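Local coordinates for protein aspartate aminotransferase, cytoplasmic (Schizosaccharomyces pombe 972h-, PDB 6JPK) that catalyses the reversible, pyridoxal phosphate-dependent transfer of an amino group from L-aspartate to 2-oxoglutarate, giving oxaloacetate and L-glutamate, at residues G169-I174 and F206-S211; Q201-F206 and V241-D246. The protein carries 1 engineered substitution. All coordinates share one frame; numbering follows the deposited sequence.

Contact 1. Residues G169-I174 and F206-S211; sequences GMLSTI and FESLLS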
ATOM      1  N   GLY A 169     -35.992   6.109  -5.941  1.00 10.03           N
ATOM      2  CA  GLY A 169     -35.270   6.972  -5.016  1.00 11.77           C
ATOM      3  C   GLY A 169     -33.890   7.366  -5.517  1.00  9.80           C
ATOM      4  O   GLY A 169     -33.487   8.529  -5.401  1.00 11.27           O
ATOM      5  N   MET A 170     -33.138   6.410  -6.070  1.00 10.73           N
ATOM      6  CA  MET A 170     -31.835   6.745  -6.642  1.00 12.28           C
ATOM      7  C   MET A 170     -31.975   7.738  -7.797  1.00 10.56           C
ATOM      8  O   MET A 170     -31.265   8.749  -7.856  1.00 12.23           O
ATOM      9  CB  MET A 170     -31.123   5.470  -7.108  1.00 11.98           C
ATOM     10  CG  MET A 170     -29.823   5.735  -7.876  1.00 12.80           C
ATOM     11  SD  MET A 170     -28.861   4.233  -8.132  1.00 14.64           S
ATOM     12  CE  MET A 170     -27.352   4.917  -8.870  1.00  8.24           C
ATOM     13  N   LEU A 171     -32.884   7.457  -8.731  1.00 10.20           N
ATOM     14  CA  LEU A 171     -33.096   8.353  -9.866  1.00 12.55           C
ATOM     15  C   LEU A 171     -33.441   9.761  -9.397  1.00 15.19           C
ATOM     16  O   LEU A 171     -32.937  10.755  -9.938  1.00 12.55           O
ATOM     17  CB  LEU A 171     -34.218   7.801 -10.748  1.00 19.82           C
ATOM     18  CG  LEU A 171     -34.018   7.749 -12.264  1.00 28.55           C
ATOM     19  CD1 LEU A 171     -33.690   9.111 -12.749  1.00 32.32           C
ATOM     20  CD2 LEU A 171     -32.901   6.787 -12.646  1.00 30.63           C
ATOM     21  N   SER A 172     -34.301   9.863  -8.386  1.00 11.27           N
ATOM     22  CA  SER A 172     -34.730  11.171  -7.922  1.00 14.67           C
ATOM     23  C   SER A 172     -33.563  11.943  -7.319  1.00 11.59           C
ATOM     24  O   SER A 172     -33.429  13.153  -7.543  1.00 13.10           O
ATOM     25  CB  SER A 172     -35.876  10.999  -6.922  1.00 16.02           C
ATOM     26  OG  SER A 172     -36.186  12.228  -6.311  1.00 27.10           O
ATOM     27  N   THR A 173     -32.695  11.254  -6.573  1.00 12.76           N
ATOM     28  CA  THR A 173     -31.506  11.900  -6.023  1.00 13.23           C
ATOM     29  C   THR A 173     -30.556  12.346  -7.132  1.00 12.72           C
ATOM     30  O   THR A 173     -29.985  13.441  -7.060  1.00 12.74           O
ATOM     31  CB  THR A 173     -30.804  10.959  -5.037  1.00 13.34           C
ATOM     32  OG1 THR A 173     -31.672  10.717  -3.923  1.00 13.45           O
ATOM     33  CG2 THR A 173     -29.500  11.571  -4.507  1.00  9.55           C
ATOM     34  N   ILE A 174     -30.385  11.528  -8.171  1.00 10.74           N
ATOM     35  CA  ILE A 174     -29.528  11.937  -9.282  1.00 11.74           C
ATOM     36  C   ILE A 174     -30.031  13.240  -9.895  1.00 14.76           C
ATOM     37  O   ILE A 174     -29.251  14.161 -10.154  1.00 13.43           O
ATOM     38  CB  ILE A 174     -29.433  10.822 -10.340  1.00 11.00           C
ATOM     39  CG1 ILE A 174     -28.651   9.626  -9.784  1.00 10.37           C
ATOM     40  CG2 ILE A 174     -28.781  11.375 -11.628  1.00  9.96           C
ATOM     41  CD1 ILE A 174     -28.727   8.377 -10.645  1.00  9.21           C
ATOM     42  N   PHE A 206     -27.961   6.200 -16.350  1.00  9.53           N
ATOM     43  CA  PHE A 206     -26.939   6.900 -17.132  1.00  9.61           C
ATOM     44  C   PHE A 206     -27.495   8.173 -17.753  1.00 10.04           C
ATOM     45  O   PHE A 206     -26.829   9.216 -17.753  1.00 10.12           O
ATOM     46  CB  PHE A 206     -26.379   5.986 -18.227  1.00  9.58           C
ATOM     47  CG  PHE A 206     -25.572   4.829 -17.705  1.00 11.85           C
ATOM     48  CD1 PHE A 206     -24.897   4.929 -16.499  1.00 14.33           C
ATOM     49  CD2 PHE A 206     -25.498   3.639 -18.423  1.00 11.63           C
ATOM     50  CE1 PHE A 206     -24.147   3.867 -16.021  1.00 17.23           C
ATOM     51  CE2 PHE A 206     -24.748   2.570 -17.950  1.00 16.48           C
ATOM     52  CZ  PHE A 206     -24.073   2.685 -16.748  1.00 16.33           C
ATOM     53  N   GLU A 207     -28.721   8.110 -18.279  1.00 11.27           N
ATOM     54  CA  GLU A 207     -29.335   9.286 -18.894  1.00 16.53           C
ATOM     55  C   GLU A 207     -29.411  10.453 -17.913  1.00 12.94           C
ATOM     56  O   GLU A 207     -29.091  11.596 -18.259  1.00 11.65           O
ATOM     57  CB  GLU A 207     -30.733   8.939 -19.417  1.00 23.77           C
ATOM     58  CG  GLU A 207     -31.462  10.121 -20.050  1.00 37.10           C
ATOM     59  CD  GLU A 207     -32.858  10.350 -19.470  1.00 53.34           C
ATOM     60  OE1 GLU A 207     -33.593   9.353 -19.266  1.00 56.69           O
ATOM     61  OE2 GLU A 207     -33.216  11.529 -19.214  1.00 59.06           O
ATOM     62  N   SER A 208     -29.857  10.191 -16.685  1.00 10.68           N
ATOM     63  CA  SER A 208     -29.997  11.278 -15.723  1.00 11.33           C
ATOM     64  C   SER A 208     -28.639  11.760 -15.215  1.00 11.90           C
ATOM     65  O   SER A 208     -28.458  12.961 -14.977  1.00 10.76           O
ATOM     66  CB  SER A 208     -30.888  10.840 -14.567  1.00 15.21           C
ATOM     67  OG  SER A 208     -32.229  10.690 -15.004  1.00 18.61           O
ATOM     68  N   LEU A 209     -27.671  10.841 -15.044  1.00 10.12           N
ATOM     69  CA  LEU A 209     -26.320  11.257 -14.670  1.00  9.93           C
ATOM     70  C   LEU A 209     -25.724  12.208 -15.704  1.00 10.53           C
ATOM     71  O   LEU A 209     -25.083  13.200 -15.345  1.00 10.31           O
ATOM     72  CB  LEU A 209     -25.407  10.035 -14.493  1.00  9.49           C
ATOM     73  CG  LEU A 209     -25.582   9.128 -13.270  1.00  9.15           C
ATOM     74  CD1 LEU A 209     -24.885   7.784 -13.516  1.00  8.83           C
ATOM     75  CD2 LEU A 209     -25.020   9.784 -12.014  1.00  9.02           C
ATOM     76  N   LEU A 210     -25.911  11.916 -16.996  1.00 10.41           N
ATOM     77  CA  LEU A 210     -25.380  12.805 -18.030  1.00 16.07           C
ATOM     78  C   LEU A 210     -26.163  14.112 -18.103  1.00 13.12           C
ATOM     79  O   LEU A 210     -25.575  15.175 -18.320  1.00 11.48           O
ATOM     80  CB  LEU A 210     -25.399  12.114 -19.391  1.00 20.89           C
ATOM     81  CG  LEU A 210     -24.760  10.727 -19.406  1.00 28.38           C
ATOM     82  CD1 LEU A 210     -25.322   9.973 -20.574  1.00 33.50           C
ATOM     83  CD2 LEU A 210     -23.262  10.788 -19.479  1.00 26.48           C
ATOM     84  N   SER A 211     -27.489  14.050 -17.942  1.00 11.40           N
ATOM     85  CA  SER A 211     -28.297  15.266 -17.978  1.00 14.07           C
ATOM     86  C   SER A 211     -27.885  16.250 -16.885  1.00 14.12           C
ATOM     87  O   SER A 211     -27.972  17.468 -17.080  1.00 12.90           O
ATOM     88  CB  SER A 211     -29.774  14.911 -17.839  1.00 16.92           C
ATOM     89  OG  SER A 211     -30.570  16.063 -17.981  1.00 28.89           O
TER

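Contact 2. Residues Q201-F206 and V241-D246; sequences QWLSIF and VKYNKD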
ATOM      1  N   GLN A 201     -32.846  -0.317 -16.094  1.00 10.85           N
ATOM      2  CA  GLN A 201     -32.687   0.705 -15.061  1.00 11.25           C
ATOM      3  C   GLN A 201     -31.359   1.446 -15.209  1.00 12.46           C
ATOM      4  O   GLN A 201     -31.294   2.669 -15.012  1.00  9.50           O
ATOM      5  CB  GLN A 201     -32.800   0.069 -13.677  1.00  9.40           C
ATOM      6  CG  GLN A 201     -34.210  -0.412 -13.337  1.00 12.31           C
ATOM      7  CD  GLN A 201     -34.250  -1.235 -12.073  1.00 12.12           C
ATOM      8  OE1 GLN A 201     -33.279  -1.921 -11.737  1.00 10.82           O
ATOM      9  NE2 GLN A 201     -35.374  -1.177 -11.359  1.00 11.82           N
ATOM     10  N   TRP A 202     -30.289   0.718 -15.559  1.00  9.72           N
ATOM     11  CA  TRP A 202     -28.984   1.344 -15.766  1.00 11.13           C
ATOM     12  C   TRP A 202     -29.039   2.417 -16.844  1.00 11.69           C
ATOM     13  O   TRP A 202     -28.434   3.488 -16.697  1.00 10.26           O
ATOM     14  CB  TRP A 202     -27.948   0.295 -16.164  1.00 10.55           C
ATOM     15  CG  TRP A 202     -27.176  -0.342 -15.048  1.00 10.00           C
ATOM     16  CD1 TRP A 202     -27.070  -1.676 -14.789  1.00  9.60           C
ATOM     17  CD2 TRP A 202     -26.358   0.323 -14.084  1.00 11.63           C
ATOM     18  NE1 TRP A 202     -26.242  -1.884 -13.710  1.00 10.85           N
ATOM     19  CE2 TRP A 202     -25.793  -0.671 -13.259  1.00 12.91           C
ATOM     20  CE3 TRP A 202     -26.047   1.665 -13.836  1.00 14.99           C
ATOM     21  CZ2 TRP A 202     -24.948  -0.366 -12.193  1.00 14.73           C
ATOM     22  CZ3 TRP A 202     -25.201   1.963 -12.790  1.00 18.92           C
ATOM     23  CH2 TRP A 202     -24.665   0.949 -11.973  1.00 15.49           C
ATOM     24  N   LEU A 203     -29.711   2.126 -17.960  1.00  9.65           N
ATOM     25  CA  LEU A 203     -29.765   3.089 -19.056  1.00  9.98           C
ATOM     26  C   LEU A 203     -30.441   4.379 -18.608  1.00 11.39           C
ATOM     27  O   LEU A 203     -29.994   5.480 -18.948  1.00 10.30           O
ATOM     28  CB  LEU A 203     -30.504   2.482 -20.250  1.00 12.80           C
ATOM     29  CG  LEU A 203     -29.852   1.269 -20.922  1.00 15.27           C
ATOM     30  CD1 LEU A 203     -30.743   0.775 -22.059  1.00 17.47           C
ATOM     31  CD2 LEU A 203     -28.453   1.612 -21.428  1.00 12.88           C
ATOM     32  N   SER A 204     -31.518   4.258 -17.833  1.00 11.28           N
ATOM     33  CA  SER A 204     -32.172   5.443 -17.284  1.00 10.41           C
ATOM     34  C   SER A 204     -31.280   6.150 -16.261  1.00 10.15           C
ATOM     35  O   SER A 204     -31.259   7.385 -16.197  1.00 10.33           O
ATOM     36  CB  SER A 204     -33.508   5.029 -16.673  1.00 14.33           C
ATOM     37  OG  SER A 204     -34.041   6.049 -15.853  1.00 22.69           O
ATOM     38  N   ILE A 205     -30.533   5.388 -15.457  1.00  9.74           N
ATOM     39  CA  ILE A 205     -29.581   5.993 -14.527  1.00 10.77           C
ATOM     40  C   ILE A 205     -28.517   6.788 -15.286  1.00 15.65           C
ATOM     41  O   ILE A 205     -28.190   7.927 -14.925  1.00  9.62           O
ATOM     42  CB  ILE A 205     -28.946   4.914 -13.629  1.00  9.09           C
ATOM     43  CG1 ILE A 205     -29.951   4.402 -12.600  1.00 12.80           C
ATOM     44  CG2 ILE A 205     -27.707   5.454 -12.916  1.00  8.84           C
ATOM     45  CD1 ILE A 205     -29.498   3.108 -11.925  1.00 10.97           C
ATOM     46  N   PHE A 206     -27.961   6.200 -16.350  1.00  9.53           N
ATOM     47  CA  PHE A 206     -26.939   6.900 -17.132  1.00  9.61           C
ATOM     48  C   PHE A 206     -27.495   8.173 -17.753  1.00 10.04           C
ATOM     49  O   PHE A 206     -26.829   9.216 -17.753  1.00 10.12           O
ATOM     50  CB  PHE A 206     -26.379   5.986 -18.227  1.00  9.58           C
ATOM     51  CG  PHE A 206     -25.572   4.829 -17.705  1.00 11.85           C
ATOM     52  CD1 PHE A 206     -24.897   4.929 -16.499  1.00 14.33           C
ATOM     53  CD2 PHE A 206     -25.498   3.639 -18.423  1.00 11.63           C
ATOM     54  CE1 PHE A 206     -24.147   3.867 -16.021  1.00 17.23           C
ATOM     55  CE2 PHE A 206     -24.748   2.570 -17.950  1.00 16.48           C
ATOM     56  CZ  PHE A 206     -24.073   2.685 -16.748  1.00 16.33           C
ATOM     57  N   VAL A 241     -19.230   3.801 -21.633  1.00 10.27           N
ATOM     58  CA  VAL A 241     -18.249   4.276 -22.613  1.00 10.15           C
ATOM     59  C   VAL A 241     -18.933   4.917 -23.814  1.00 11.02           C
ATOM     60  O   VAL A 241     -18.416   5.884 -24.393  1.00 12.66           O
ATOM     61  CB  VAL A 241     -17.322   3.124 -23.058  1.00 10.24           C
ATOM     62  CG1 VAL A 241     -16.397   3.591 -24.205  1.00 10.42           C
ATOM     63  CG2 VAL A 241     -16.494   2.610 -21.884  1.00  8.89           C
ATOM     64  N   LYS A 242     -20.106   4.405 -24.199  1.00 10.75           N
ATOM     65  CA  LYS A 242     -20.835   4.917 -25.357  1.00 12.54           C
ATOM     66  C   LYS A 242     -21.163   6.400 -25.246  1.00 19.51           C
ATOM     67  O   LYS A 242     -21.397   7.045 -26.272  1.00 21.91           O
ATOM     68  CB  LYS A 242     -22.144   4.147 -25.536  1.00 16.45           C
ATOM     69  CG  LYS A 242     -21.966   2.644 -25.677  1.00 21.51           C
ATOM     70  CD  LYS A 242     -23.322   1.959 -25.829  1.00 25.68           C
ATOM     71  CE  LYS A 242     -23.162   0.480 -26.152  1.00 28.32           C
ATOM     72  NZ  LYS A 242     -24.493  -0.190 -26.243  1.00 29.62           N
ATOM     73  N   TYR A 243     -21.212   6.951 -24.037  1.00 19.22           N
ATOM     74  CA  TYR A 243     -21.628   8.336 -23.857  1.00 19.04           C
ATOM     75  C   TYR A 243     -20.488   9.340 -24.006  1.00 20.15           C
ATOM     76  O   TYR A 243     -20.749  10.543 -23.986  1.00 26.26           O
ATOM     77  CB  TYR A 243     -22.297   8.504 -22.490  1.00 15.34           C
ATOM     78  CG  TYR A 243     -23.493   7.605 -22.292  1.00 20.98           C
ATOM     79  CD1 TYR A 243     -23.432   6.517 -21.441  1.00 21.36           C
ATOM     80  CD2 TYR A 243     -24.684   7.837 -22.968  1.00 27.19           C
ATOM     81  CE1 TYR A 243     -24.518   5.681 -21.266  1.00 21.18           C
ATOM     82  CE2 TYR A 243     -25.789   7.015 -22.777  1.00 28.79           C
ATOM     83  CZ  TYR A 243     -25.687   5.929 -21.933  1.00 25.97           C
ATOM     84  OH  TYR A 243     -26.760   5.088 -21.748  1.00 26.99           O
ATOM     85  N   ASN A 244     -19.241   8.876 -24.138  1.00 15.36           N
ATOM     86  CA  ASN A 244     -18.082   9.735 -24.415  1.00 21.55           C
ATOM     87  C   ASN A 244     -17.916  10.829 -23.350  1.00 20.22           C
ATOM     88  O   ASN A 244     -17.721  12.007 -23.660  1.00 21.35           O
ATOM     89  CB  ASN A 244     -18.183  10.332 -25.831  1.00 26.69           C
ATOM     90  CG  ASN A 244     -16.819  10.740 -26.424  1.00 34.47           C
ATOM     91  OD1 ASN A 244     -15.772  10.142 -26.131  1.00 32.94           O
ATOM     92  ND2 ASN A 244     -16.838  11.768 -27.275  1.00 38.45           N
ATOM     93  N   LYS A 245     -18.011  10.429 -22.078  1.00 15.90           N
ATOM     94  CA  LYS A 245     -17.647  11.263 -20.934  1.00 14.00           C
ATOM     95  C   LYS A 245     -16.454  10.630 -20.226  1.00 12.11           C
ATOM     96  O   LYS A 245     -16.430   9.418 -20.021  1.00  9.40           O
ATOM     97  CB  LYS A 245     -18.825  11.413 -19.946  1.00 16.04           C
ATOM     98  CG  LYS A 245     -20.102  11.991 -20.574  1.00 22.97           C
ATOM     99  CD  LYS A 245     -20.193  13.516 -20.444  1.00 26.86           C
ATOM    100  CE  LYS A 245     -20.665  13.897 -19.039  1.00 32.36           C
ATOM    101  NZ  LYS A 245     -20.834  15.362 -18.736  1.00 28.23           N
ATOM    102  N   ASP A 246     -15.452  11.420 -19.850  1.00  9.71           N
ATOM    103  CA  ASP A 246     -14.379  10.795 -19.089  1.00  9.36           C
ATOM    104  C   ASP A 246     -14.902  10.378 -17.707  1.00  9.85           C
ATOM    105  O   ASP A 246     -15.866  10.950 -17.186  1.00  9.10           O
ATOM    106  CB  ASP A 246     -13.129  11.693 -18.993  1.00  9.48           C
ATOM    107  CG  ASP A 246     -13.422  13.171 -18.688  1.00  9.84           C
ATOM    108  OD1 ASP A 246     -14.397  13.745 -19.223  1.00 13.12           O
ATOM    109  OD2 ASP A 246     -12.602  13.790 -17.957  1.00  9.75           O
TER

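Contact 1. Residues G169-I174 and F206-S211
Ile174 of helix 167-176 points its CB at Ser208 and Leu209 of helix 199-211, and its two branches divide the work. CG2, anti to the backbone N, reaches the main chain of the other helix: it lies 3.6 Å from Ser208 C and equally near Leu209 N, with Ser208 CB 3.7 Å away. CG1 sits beside the backbone N (chi1 -69°), and the extended branch ends in CD1, which meets Leu209 CG and CD2, both 4.2 Å from that methyl. Leu209 slants across the isoleucine, and its CD2 also touches CG2. One turn earlier, Leu171 places CD1 over the Ser208 side chain; its 3.1 Å approach to OG is very short for a methyl, and with chi1 at -134° the modelled rotamer is doubtful. The short helix segments run nearly parallel, 14° apart, their axes 9.6 Å from each other at closest. Beneath them, Ile174 and Leu209 both rest on Phe183 of strand 182-186, so the pair joins neighbouring helices on one face of the large-domain sheet of this fold type I enzyme. With no hydrogen bond across it, the contact depends on the fit of branched side chains against the Ser208-Leu209 backbone.

Contact 2. Residues Q201-F206 and V241-D246
Phe206 and Tyr243 both set CG anti to their carbonyl carbon (chi1 -68° and -58°), leaning each ring back beside its own backbone N; from these two backbones the side chains cross at about a right angle. The tyrosine reaches over from the turn that follows helix 235-241 and brings CE1 obliquely against the phenylalanine: Tyr243 CE1 is 3.6 Å from Phe206 CB and just as near Phe206 CD2. The phenol oxygen also lies against this residue, with OH 3.7 Å from Phe206 CB. The ring centres stand 5.8 Å apart with planes inclined at 65°, an oblique aromatic pair. Tyr243 OH also meets Leu203 CD2 at 3.9 Å, one helical turn before Phe206. One face of the Phe206 ring carries the carbonyl oxygen of Trp202, set toward the rim, and Phe240 packs edge-to-face with the same ring. Tyr243 sits in a type I turn from Val241 to Asn244, closed by Asn244 N to Val241 O at 3.1 Å; Asn244, with positive phi, then leads the chain toward strand 247-252. Asp246, at the far end, accepts hydrogen bonds from the backbone nitrogens of Ser2 and Asp3 of the second subunit. No hydrogen bond crosses between the segments: van der Waals packing holds the join, and the tyrosine hydroxyl touches carbon of both buried Phe206 and the more exposed Leu203 at the border of the core.

Overall arrangement
Helix 199-211 serves both contacts: helix 167-176 packs on one flank, the 241-246 turn on another, and Phe206 belongs to both segment pairs. The centres of the contacts are about 10 Å apart. Leu210 links them directly, its CD1 lying 3.3 Å from Tyr243 CD2 and its CD2 3.6 Å from Lys245 CG; the doubtfully placed Leu171 side chain also packs near Ser204. Contact 1 is buried against the sheet, whereas contact 2 is partly open and continues toward the second subunit through Asp246. The contact centres lie about 22 and 20 Å from the centre of the chain, away from the residues inferred to bind aspartate and the cofactor, packing outer elements of the cofactor-binding fold.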